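Local coordinates for protein of unknown function with a Fic domain (PDB 3CUC) that is of unknown function but carries a Fic domain of the Fic/DOC family in a mainly helical chain, at residues 11-16 with 272-277; 206-211 with 216-221; 227-232 with 259-264. All coordinates share one frame; numbering follows the deposited sequence.

Interaction 1: residues 11-16 with 272-277; sequences YSKWKS and LAIKAA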
loop_
_atom_site.group_PDB
_atom_site.type_symbol
_atom_site.label_atom_id
_atom_site.label_comp_id
_atom_site.label_asym_id
_atom_site.label_seq_id
_atom_site.Cartn_x
_atom_site.Cartn_y
_atom_site.Cartn_z
ATOM N N TYR A 11 -9.232 6.797 -16.995
ATOM C CA TYR A 11 -9.304 5.333 -16.970
ATOM C C TYR A 11 -9.654 4.749 -18.338
ATOM O O TYR A 11 -9.001 3.825 -18.814
ATOM C CB TYR A 11 -10.338 4.850 -15.953
ATOM C CG TYR A 11 -10.362 3.348 -15.855
ATOM C CD1 TYR A 11 -9.287 2.658 -15.297
ATOM C CD2 TYR A 11 -11.436 2.608 -16.347
ATOM C CE1 TYR A 11 -9.284 1.274 -15.220
ATOM C CE2 TYR A 11 -11.442 1.223 -16.272
ATOM C CZ TYR A 11 -10.361 0.561 -15.707
ATOM O OH TYR A 11 -10.346 -0.809 -15.622
ATOM N N SER A 12 -10.700 5.290 -18.952
ATOM C CA SER A 12 -11.112 4.874 -20.281
ATOM C C SER A 12 -9.969 4.981 -21.280
ATOM O O SER A 12 -9.762 4.072 -22.079
ATOM C CB SER A 12 -12.287 5.717 -20.763
ATOM O OG SER A 12 -12.529 5.477 -22.135
ATOM N N LYS A 13 -9.237 6.090 -21.236
ATOM C CA LYS A 13 -8.119 6.309 -22.143
ATOM C C LYS A 13 -7.022 5.291 -21.885
ATOM O O LYS A 13 -6.399 4.783 -22.813
ATOM C CB LYS A 13 -7.563 7.724 -21.975
ATOM C CG LYS A 13 -6.404 8.078 -22.909
ATOM C CD LYS A 13 -6.873 8.223 -24.354
ATOM C CE LYS A 13 -5.706 8.460 -25.304
ATOM N NZ LYS A 13 -6.210 8.785 -26.669
ATOM N N TRP A 14 -6.787 5.010 -20.611
ATOM C CA TRP A 14 -5.771 4.046 -20.199
ATOM C C TRP A 14 -6.092 2.662 -20.731
ATOM O O TRP A 14 -5.233 2.022 -21.329
ATOM C CB TRP A 14 -5.648 4.032 -18.671
ATOM C CG TRP A 14 -4.983 2.828 -18.069
ATOM C CD1 TRP A 14 -5.584 1.843 -17.340
ATOM C CD2 TRP A 14 -3.592 2.506 -18.104
ATOM N NE1 TRP A 14 -4.654 0.923 -16.930
ATOM C CE2 TRP A 14 -3.422 1.307 -17.385
ATOM C CE3 TRP A 14 -2.473 3.111 -18.681
ATOM C CZ2 TRP A 14 -2.176 0.698 -17.229
ATOM C CZ3 TRP A 14 -1.228 2.504 -18.524
ATOM C CH2 TRP A 14 -1.092 1.311 -17.805
ATOM N N LYS A 15 -7.327 2.212 -20.533
ATOM C CA LYS A 15 -7.754 0.899 -21.039
ATOM C C LYS A 15 -7.576 0.795 -22.560
ATOM O O LYS A 15 -7.225 -0.265 -23.064
ATOM C CB LYS A 15 -9.204 0.570 -20.619
ATOM C CG LYS A 15 -9.332 -0.037 -19.206
ATOM C CD LYS A 15 -8.973 -1.527 -19.178
ATOM N N SER A 16 -7.785 1.900 -23.275
ATOM C CA SER A 16 -7.703 1.905 -24.738
ATOM C C SER A 16 -6.275 1.743 -25.247
ATOM O O SER A 16 -6.055 1.322 -26.383
ATOM C CB SER A 16 -8.295 3.192 -25.317
ATOM O OG SER A 16 -7.371 4.264 -25.226
ATOM N N LEU A 272 0.283 9.941 -15.798
ATOM C CA LEU A 272 1.651 9.563 -16.129
ATOM C C LEU A 272 1.711 8.336 -17.034
ATOM O O LEU A 272 2.539 8.279 -17.946
ATOM C CB LEU A 272 2.478 9.303 -14.861
ATOM C CG LEU A 272 3.547 10.338 -14.509
ATOM C CD1 LEU A 272 2.924 11.746 -14.429
ATOM C CD2 LEU A 272 4.268 9.948 -13.202
ATOM N N ALA A 273 0.856 7.348 -16.769
ATOM C CA ALA A 273 0.893 6.093 -17.512
ATOM C C ALA A 273 0.435 6.312 -18.952
ATOM O O ALA A 273 1.043 5.785 -19.886
ATOM C CB ALA A 273 0.045 5.048 -16.830
ATOM N N ILE A 274 -0.620 7.104 -19.123
ATOM C CA ILE A 274 -1.077 7.511 -20.459
ATOM C C ILE A 274 0.047 8.241 -21.207
ATOM O O ILE A 274 0.264 8.024 -22.405
ATOM C CB ILE A 274 -2.343 8.414 -20.384
ATOM C CG1 ILE A 274 -3.563 7.586 -19.981
ATOM C CG2 ILE A 274 -2.608 9.092 -21.719
ATOM C CD1 ILE A 274 -4.785 8.412 -19.684
ATOM N N LYS A 275 0.761 9.096 -20.482
ATOM C CA LYS A 275 1.861 9.865 -21.050
ATOM C C LYS A 275 2.949 8.918 -21.564
ATOM O O LYS A 275 3.467 9.097 -22.667
ATOM C CB LYS A 275 2.416 10.824 -19.988
ATOM C CG LYS A 275 2.877 12.180 -20.514
ATOM C CD LYS A 275 2.764 13.265 -19.432
ATOM C CE LYS A 275 3.739 14.417 -19.668
ATOM N NZ LYS A 275 3.615 14.999 -21.028
ATOM N N ALA A 276 3.264 7.898 -20.767
ATOM C CA ALA A 276 4.253 6.890 -21.140
ATOM C C ALA A 276 3.799 6.101 -22.363
ATOM O O ALA A 276 4.563 5.943 -23.314
ATOM C CB ALA A 276 4.521 5.948 -19.976
ATOM N N ALA A 277 2.554 5.622 -22.338
ATOM C CA ALA A 277 1.964 4.884 -23.467
ATOM C C ALA A 277 2.083 5.651 -24.784
ATOM O O ALA A 277 2.389 5.071 -25.822
ATOM C CB ALA A 277 0.502 4.557 -23.187
#
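Trp14 carries its indole to Ala273 because CG stands anti to the backbone N, chi1 162°, beside the residue's own carbonyl carbon. Lys13 has the same first torsion, which puts its CG near Ile274. The bend at chi2, 70°, turns the rest of the chain, and the amino end leads away. On the other helix, Ile274 reaches across with CD1.

The indole meets Ala273 with its six-membered ring. Trp14 CZ3 lies 3.3 Å from Ala273 CB, and CE3 and CH2 of the same ring flank it. The methyl comes at the ring obliquely. Ile274 works one step further along its helix. Its CD1 rests on the aliphatic root of Lys13, 3.6 Å from Lys13 CG, and the two side chains cross at about a right angle. Ile274 CD1 also lies 4.1 Å from Trp14 N, so the tip of the isoleucine reaches the helix backbone. Trp14 CB and Ile274 CG1 are 4.3 Å apart.

The contact between the two segments is apolar. The indole N-H is satisfied by a third part of the chain: Trp14 NE1 is hydrogen-bonded to Gly215 O. The same indole packs on Leu20 and Pro217. Trp14 is therefore buried between helix 256-277 and the loop after helix 199-213.

The short axes come within 9.7 Å and run in roughly the same direction, 33° apart. Trp14 and Ile274 have the nearest CA atoms. This is ordinary helix-helix packing in a mainly helical Fic-family fold, with the N-terminal helix 6-16 laid beside the end of the last long helix, 256-277.

Interaction 2: residues 206-211 with 216-221; sequences LVNFVL and YPMIVI
Asn208 faces Ile219 with its whole carboxamide and makes two hydrogen bonds to that one residue. Ile219 N donates to Asn208 OD1 at 2.8 Å, nearly straight at 165°, although the donor sits above the carbonyl plane of the amide. Asn208 ND2 donates in return to Ile219 O at 3.0 Å, and this bond lies close to the amide plane of Asn208. The pair satisfies both peptide polar atoms of a buried loop residue and fixes the rotation of the amide.

A third bond is backbone to backbone: Tyr216 N donates to Leu211 O at 2.8 Å. Between these bonds, Met218 O is taken by Ser269 OG of helix 256-277.

Apolar groups fill in around them. Leu211 CD1 lies 3.6 Å from Ile219 CG2, and Val207 CG1 meets Ile219 CD1 at 3.9 Å. Met218, a selenomethionine, lays CB beside Asn208 OD1, 3.4 Å away, with its CG and SE close to Asn208 CB. Phe32 and Phe36 of helix 22-42 also touch Asn208.

The arrangement is a helix followed by a reversed, extended loop. An asparagine on the helix holds the loop backbone in the core of this Fic-family fold.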
loop_
_atom_site.group_PDB
_atom_site.type_symbol
_atom_site.label_atom_id
_atom_site.label_comp_id
_atom_site.label_asym_id
_atom_site.label_seq_id
_atom_site.Cartn_x
_atom_site.Cartn_y
_atom_site.Cartn_z
ATOM N N LEU A 206 -0.998 -3.490 0.054
ATOM C CA LEU A 206 -2.307 -4.098 -0.172
ATOM C C LEU A 206 -3.153 -3.257 -1.129
ATOM O O LEU A 206 -3.919 -3.808 -1.917
ATOM C CB LEU A 206 -3.052 -4.332 1.154
ATOM C CG LEU A 206 -2.487 -5.420 2.076
ATOM C CD1 LEU A 206 -3.143 -5.352 3.443
ATOM C CD2 LEU A 206 -2.649 -6.816 1.465
ATOM N N VAL A 207 -3.011 -1.934 -1.075
ATOM C CA VAL A 207 -3.713 -1.068 -2.017
ATOM C C VAL A 207 -3.286 -1.435 -3.422
ATOM O O VAL A 207 -4.118 -1.702 -4.288
ATOM C CB VAL A 207 -3.407 0.423 -1.799
ATOM C CG1 VAL A 207 -3.846 1.242 -3.011
ATOM C CG2 VAL A 207 -4.074 0.927 -0.533
ATOM N N ASN A 208 -1.978 -1.463 -3.640
ATOM C CA ASN A 208 -1.452 -1.736 -4.964
ATOM C C ASN A 208 -1.671 -3.178 -5.406
ATOM O O ASN A 208 -1.691 -3.462 -6.608
ATOM C CB ASN A 208 0.018 -1.323 -5.050
ATOM C CG ASN A 208 0.189 0.190 -5.104
ATOM O OD1 ASN A 208 -0.690 0.913 -5.579
ATOM N ND2 ASN A 208 1.323 0.673 -4.622
ATOM N N PHE A 209 -1.870 -4.078 -4.443
ATOM C CA PHE A 209 -2.289 -5.441 -4.757
ATOM C C PHE A 209 -3.652 -5.411 -5.434
ATOM O O PHE A 209 -3.850 -6.020 -6.480
ATOM C CB PHE A 209 -2.337 -6.301 -3.494
ATOM C CG PHE A 209 -3.073 -7.604 -3.662
ATOM C CD1 PHE A 209 -2.425 -8.730 -4.156
ATOM C CD2 PHE A 209 -4.409 -7.711 -3.303
ATOM C CE1 PHE A 209 -3.100 -9.940 -4.297
ATOM C CE2 PHE A 209 -5.089 -8.911 -3.444
ATOM C CZ PHE A 209 -4.430 -10.030 -3.942
ATOM N N VAL A 210 -4.583 -4.685 -4.828
ATOM C CA VAL A 210 -5.933 -4.603 -5.350
ATOM C C VAL A 210 -5.934 -3.959 -6.740
ATOM O O VAL A 210 -6.476 -4.523 -7.692
ATOM C CB VAL A 210 -6.857 -3.830 -4.386
ATOM C CG1 VAL A 210 -8.257 -3.685 -4.983
ATOM C CG2 VAL A 210 -6.913 -4.536 -3.028
ATOM N N LEU A 211 -5.300 -2.798 -6.853
ATOM C CA LEU A 211 -5.270 -2.071 -8.114
ATOM C C LEU A 211 -4.628 -2.882 -9.235
ATOM O O LEU A 211 -5.124 -2.895 -10.357
ATOM C CB LEU A 211 -4.520 -0.744 -7.960
ATOM C CG LEU A 211 -5.117 0.325 -7.043
ATOM C CD1 LEU A 211 -4.221 1.559 -7.002
ATOM C CD2 LEU A 211 -6.494 0.700 -7.505
ATOM N N TYR A 216 -5.465 -1.791 -12.923
ATOM C CA TYR A 216 -5.210 -0.371 -12.744
ATOM C C TYR A 216 -3.718 -0.171 -12.538
ATOM O O TYR A 216 -3.039 -1.066 -12.041
ATOM C CB TYR A 216 -5.955 0.168 -11.529
ATOM C CG TYR A 216 -7.446 0.342 -11.711
ATOM C CD1 TYR A 216 -8.267 -0.750 -11.965
ATOM C CD2 TYR A 216 -8.040 1.599 -11.591
ATOM C CE1 TYR A 216 -9.637 -0.593 -12.121
ATOM C CE2 TYR A 216 -9.408 1.767 -11.741
ATOM C CZ TYR A 216 -10.201 0.673 -11.998
ATOM O OH TYR A 216 -11.555 0.848 -12.142
ATOM N N PRO A 217 -3.198 1.009 -12.906
ATOM C CA PRO A 217 -1.812 1.299 -12.575
ATOM C C PRO A 217 -1.683 1.539 -11.083
ATOM O O PRO A 217 -2.561 2.155 -10.480
ATOM C CB PRO A 217 -1.532 2.595 -13.330
ATOM C CG PRO A 217 -2.850 3.246 -13.438
ATOM C CD PRO A 217 -3.837 2.131 -13.608
HETATM N N MSE A 218 -0.598 1.058 -10.497
HETATM C CA MSE A 218 -0.401 1.176 -9.065
HETATM C C MSE A 218 -0.099 2.628 -8.675
HETATM O O MSE A 218 0.327 3.433 -9.512
HETATM C CB MSE A 218 0.694 0.214 -8.618
HETATM C CG MSE A 218 0.234 -1.228 -8.670
HETATM SE SE MSE A 218 1.625 -2.470 -8.262
HETATM C CE MSE A 218 2.707 -2.348 -9.915
ATOM N N ILE A 219 -0.353 2.962 -7.412
ATOM C CA ILE A 219 -0.221 4.342 -6.948
ATOM C C ILE A 219 0.928 4.525 -5.958
ATOM O O ILE A 219 1.381 3.571 -5.314
ATOM C CB ILE A 219 -1.543 4.878 -6.319
ATOM C CG1 ILE A 219 -1.930 4.091 -5.064
ATOM C CG2 ILE A 219 -2.679 4.821 -7.338
ATOM C CD1 ILE A 219 -2.832 4.851 -4.145
ATOM N N VAL A 220 1.386 5.771 -5.858
ATOM C CA VAL A 220 2.432 6.168 -4.925
ATOM C C VAL A 220 1.894 7.240 -3.981
ATOM O O VAL A 220 1.643 8.371 -4.401
ATOM C CB VAL A 220 3.651 6.766 -5.669
ATOM C CG1 VAL A 220 4.692 7.253 -4.669
ATOM C CG2 VAL A 220 4.256 5.759 -6.615
ATOM N N ILE A 221 1.703 6.897 -2.711
ATOM C CA ILE A 221 1.430 7.926 -1.710
ATOM C C ILE A 221 2.779 8.570 -1.405
ATOM O O ILE A 221 3.683 7.899 -0.908
ATOM C CB ILE A 221 0.784 7.361 -0.439
ATOM C CG1 ILE A 221 -0.552 6.693 -0.778
ATOM C CG2 ILE A 221 0.551 8.478 0.564
ATOM C CD1 ILE A 221 -1.148 5.923 0.371
#

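Interaction 3: residues 227-232 with 259-264; sequences SNYLNI and VNYLSS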
loop_
_atom_site.group_PDB
_atom_site.type_symbol
_atom_site.label_atom_id
_atom_site.label_comp_id
_atom_site.label_asym_id
_atom_site.label_seq_id
_atom_site.Cartn_x
_atom_site.Cartn_y
_atom_site.Cartn_z
ATOM N N SER A 227 1.603 14.470 6.016
ATOM C CA SER A 227 0.688 15.069 6.980
ATOM C C SER A 227 -0.739 15.070 6.430
ATOM O O SER A 227 -1.689 14.800 7.157
ATOM C CB SER A 227 1.134 16.483 7.344
ATOM O OG SER A 227 0.988 17.348 6.234
ATOM N N ASN A 228 -0.874 15.355 5.139
ATOM C CA ASN A 228 -2.171 15.321 4.472
ATOM C C ASN A 228 -2.782 13.914 4.497
ATOM O O ASN A 228 -3.970 13.734 4.754
ATOM C CB ASN A 228 -2.010 15.782 3.028
ATOM C CG ASN A 228 -3.322 16.112 2.383
ATOM O OD1 ASN A 228 -3.987 17.060 2.784
ATOM N ND2 ASN A 228 -3.708 15.334 1.373
ATOM N N TYR A 229 -1.938 12.929 4.213
ATOM C CA TYR A 229 -2.294 11.510 4.236
ATOM C C TYR A 229 -2.785 11.096 5.629
ATOM O O TYR A 229 -3.861 10.511 5.770
ATOM C CB TYR A 229 -1.050 10.720 3.795
ATOM C CG TYR A 229 -1.073 9.213 3.902
ATOM C CD1 TYR A 229 -2.190 8.471 3.535
ATOM C CD2 TYR A 229 0.070 8.521 4.308
ATOM C CE1 TYR A 229 -2.182 7.080 3.608
ATOM C CE2 TYR A 229 0.088 7.141 4.387
ATOM C CZ TYR A 229 -1.044 6.427 4.033
ATOM O OH TYR A 229 -1.051 5.059 4.096
ATOM N N LEU A 230 -2.007 11.434 6.653
ATOM C CA LEU A 230 -2.402 11.187 8.047
ATOM C C LEU A 230 -3.669 11.960 8.437
ATOM O O LEU A 230 -4.517 11.446 9.172
ATOM C CB LEU A 230 -1.265 11.552 9.016
ATOM C CG LEU A 230 -0.103 10.556 9.139
ATOM C CD1 LEU A 230 0.980 11.120 10.061
ATOM C CD2 LEU A 230 -0.597 9.206 9.638
ATOM N N ASN A 231 -3.790 13.192 7.946
ATOM C CA ASN A 231 -4.954 14.024 8.246
ATOM C C ASN A 231 -6.233 13.374 7.722
ATOM O O ASN A 231 -7.215 13.247 8.451
ATOM C CB ASN A 231 -4.786 15.426 7.652
ATOM C CG ASN A 231 -5.896 16.378 8.072
ATOM O OD1 ASN A 231 -7.051 16.252 7.643
ATOM N ND2 ASN A 231 -5.549 17.349 8.911
ATOM N N ILE A 232 -6.200 12.939 6.466
ATOM C CA ILE A 232 -7.371 12.340 5.827
ATOM C C ILE A 232 -7.834 11.111 6.629
ATOM O O ILE A 232 -9.026 10.971 6.909
ATOM C CB ILE A 232 -7.097 11.989 4.337
ATOM C CG1 ILE A 232 -6.726 13.250 3.531
ATOM C CG2 ILE A 232 -8.304 11.299 3.719
ATOM C CD1 ILE A 232 -7.901 13.991 2.937
ATOM N N VAL A 259 -11.143 7.577 0.302
ATOM C CA VAL A 259 -11.448 7.047 -1.029
ATOM C C VAL A 259 -11.089 8.110 -2.064
ATOM O O VAL A 259 -10.438 7.811 -3.064
ATOM C CB VAL A 259 -12.933 6.623 -1.193
ATOM C CG1 VAL A 259 -13.164 6.037 -2.578
ATOM C CG2 VAL A 259 -13.331 5.608 -0.126
ATOM N N ASN A 260 -11.490 9.354 -1.802
ATOM C CA ASN A 260 -11.152 10.456 -2.697
ATOM C C ASN A 260 -9.643 10.630 -2.806
ATOM O O ASN A 260 -9.123 10.844 -3.905
ATOM C CB ASN A 260 -11.807 11.767 -2.246
ATOM C CG ASN A 260 -13.323 11.762 -2.426
ATOM O OD1 ASN A 260 -13.868 11.010 -3.233
ATOM N ND2 ASN A 260 -14.008 12.613 -1.669
ATOM N N TYR A 261 -8.941 10.514 -1.679
ATOM C CA TYR A 261 -7.488 10.667 -1.673
ATOM C C TYR A 261 -6.787 9.671 -2.602
ATOM O O TYR A 261 -5.954 10.055 -3.418
ATOM C CB TYR A 261 -6.934 10.530 -0.255
ATOM C CG TYR A 261 -5.449 10.825 -0.175
ATOM C CD1 TYR A 261 -4.945 12.049 -0.607
ATOM C CD2 TYR A 261 -4.548 9.878 0.312
ATOM C CE1 TYR A 261 -3.588 12.328 -0.552
ATOM C CE2 TYR A 261 -3.185 10.152 0.373
ATOM C CZ TYR A 261 -2.713 11.378 -0.060
ATOM O OH TYR A 261 -1.368 11.646 -0.005
ATOM N N LEU A 262 -7.134 8.394 -2.480
ATOM C CA LEU A 262 -6.559 7.370 -3.345
ATOM C C LEU A 262 -6.925 7.630 -4.804
ATOM O O LEU A 262 -6.129 7.369 -5.703
ATOM C CB LEU A 262 -7.010 5.965 -2.921
ATOM C CG LEU A 262 -6.522 5.435 -1.565
ATOM C CD1 LEU A 262 -6.828 3.947 -1.443
ATOM C CD2 LEU A 262 -5.033 5.683 -1.366
ATOM N N SER A 263 -8.122 8.150 -5.043
ATOM C CA SER A 263 -8.541 8.484 -6.401
ATOM C C SER A 263 -7.671 9.582 -7.002
ATOM O O SER A 263 -7.307 9.511 -8.175
ATOM C CB SER A 263 -10.010 8.893 -6.427
ATOM O OG SER A 263 -10.807 7.853 -5.892
ATOM N N SER A 264 -7.309 10.576 -6.200
ATOM C CA SER A 264 -6.431 11.636 -6.684
ATOM C C SER A 264 -5.030 11.086 -7.017
ATOM O O SER A 264 -4.391 11.539 -7.967
ATOM C CB SER A 264 -6.360 12.786 -5.682
ATOM O OG SER A 264 -5.761 12.367 -4.471
#
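Tyr261 packs against three residues on one face of segment 227-232, on helix 226-240: Asn228, Tyr229 and Ile232. The aromatic contact is with Tyr229. Tyr229 CD1 lies 3.7 Å from Tyr261 CE2, and the two side chains cross at about a right angle. Tyr229 CB is near the same ring carbon and the hydroxyl of Tyr261. The first torsion of Tyr261, chi1 -174°, sets its ring anti to the backbone N and lets it reach across between the helices.

The aliphatic contact is looser. Ile232 CG2 stands 4.3 Å from Tyr261 CB, at the root of the side chain.

The amide contact is with Asn228. Its ND2 comes obliquely to the ring, 3.6 Å from Tyr261 CE1, with amide and ring planes 65° apart.

The hydrogen bonds of these side chains go to other parts of the chain. Tyr261 OH bonds Asp225 OD2, which also receives a weak bond from Asn228 ND2. Tyr229 OH bonds His186 NE2 and Arg204 NH1.

The two helices run roughly antiparallel, their short axes 148° apart. The chemistry implies that the helices meet through ring and methyl surfaces and one amide, while the hydrogen bonds with Asp225, His186 and Arg204 probably help to orient the tyrosine hydroxyls.

Overall arrangement
Interactions 1 and 3 both use helix 256-277. Interaction 1 uses its end and interaction 3 an earlier part, with centres about 23 Å apart. Interaction 2 lies between them in space, its centre about 15 Å from that of interaction 1 and 14 Å from that of interaction 3. It touches both. Tyr216 stacks on Tyr11, while Ile219 packs on Leu262, and Ile221 on Tyr229 and Tyr261. Along the chain, interaction 2 precedes interaction 3, and both are nested within the loop closed by interaction 1. The loop 216-221 thus ties helix 199-213 to the N-terminal helix, helix 226-240 and the last long helix.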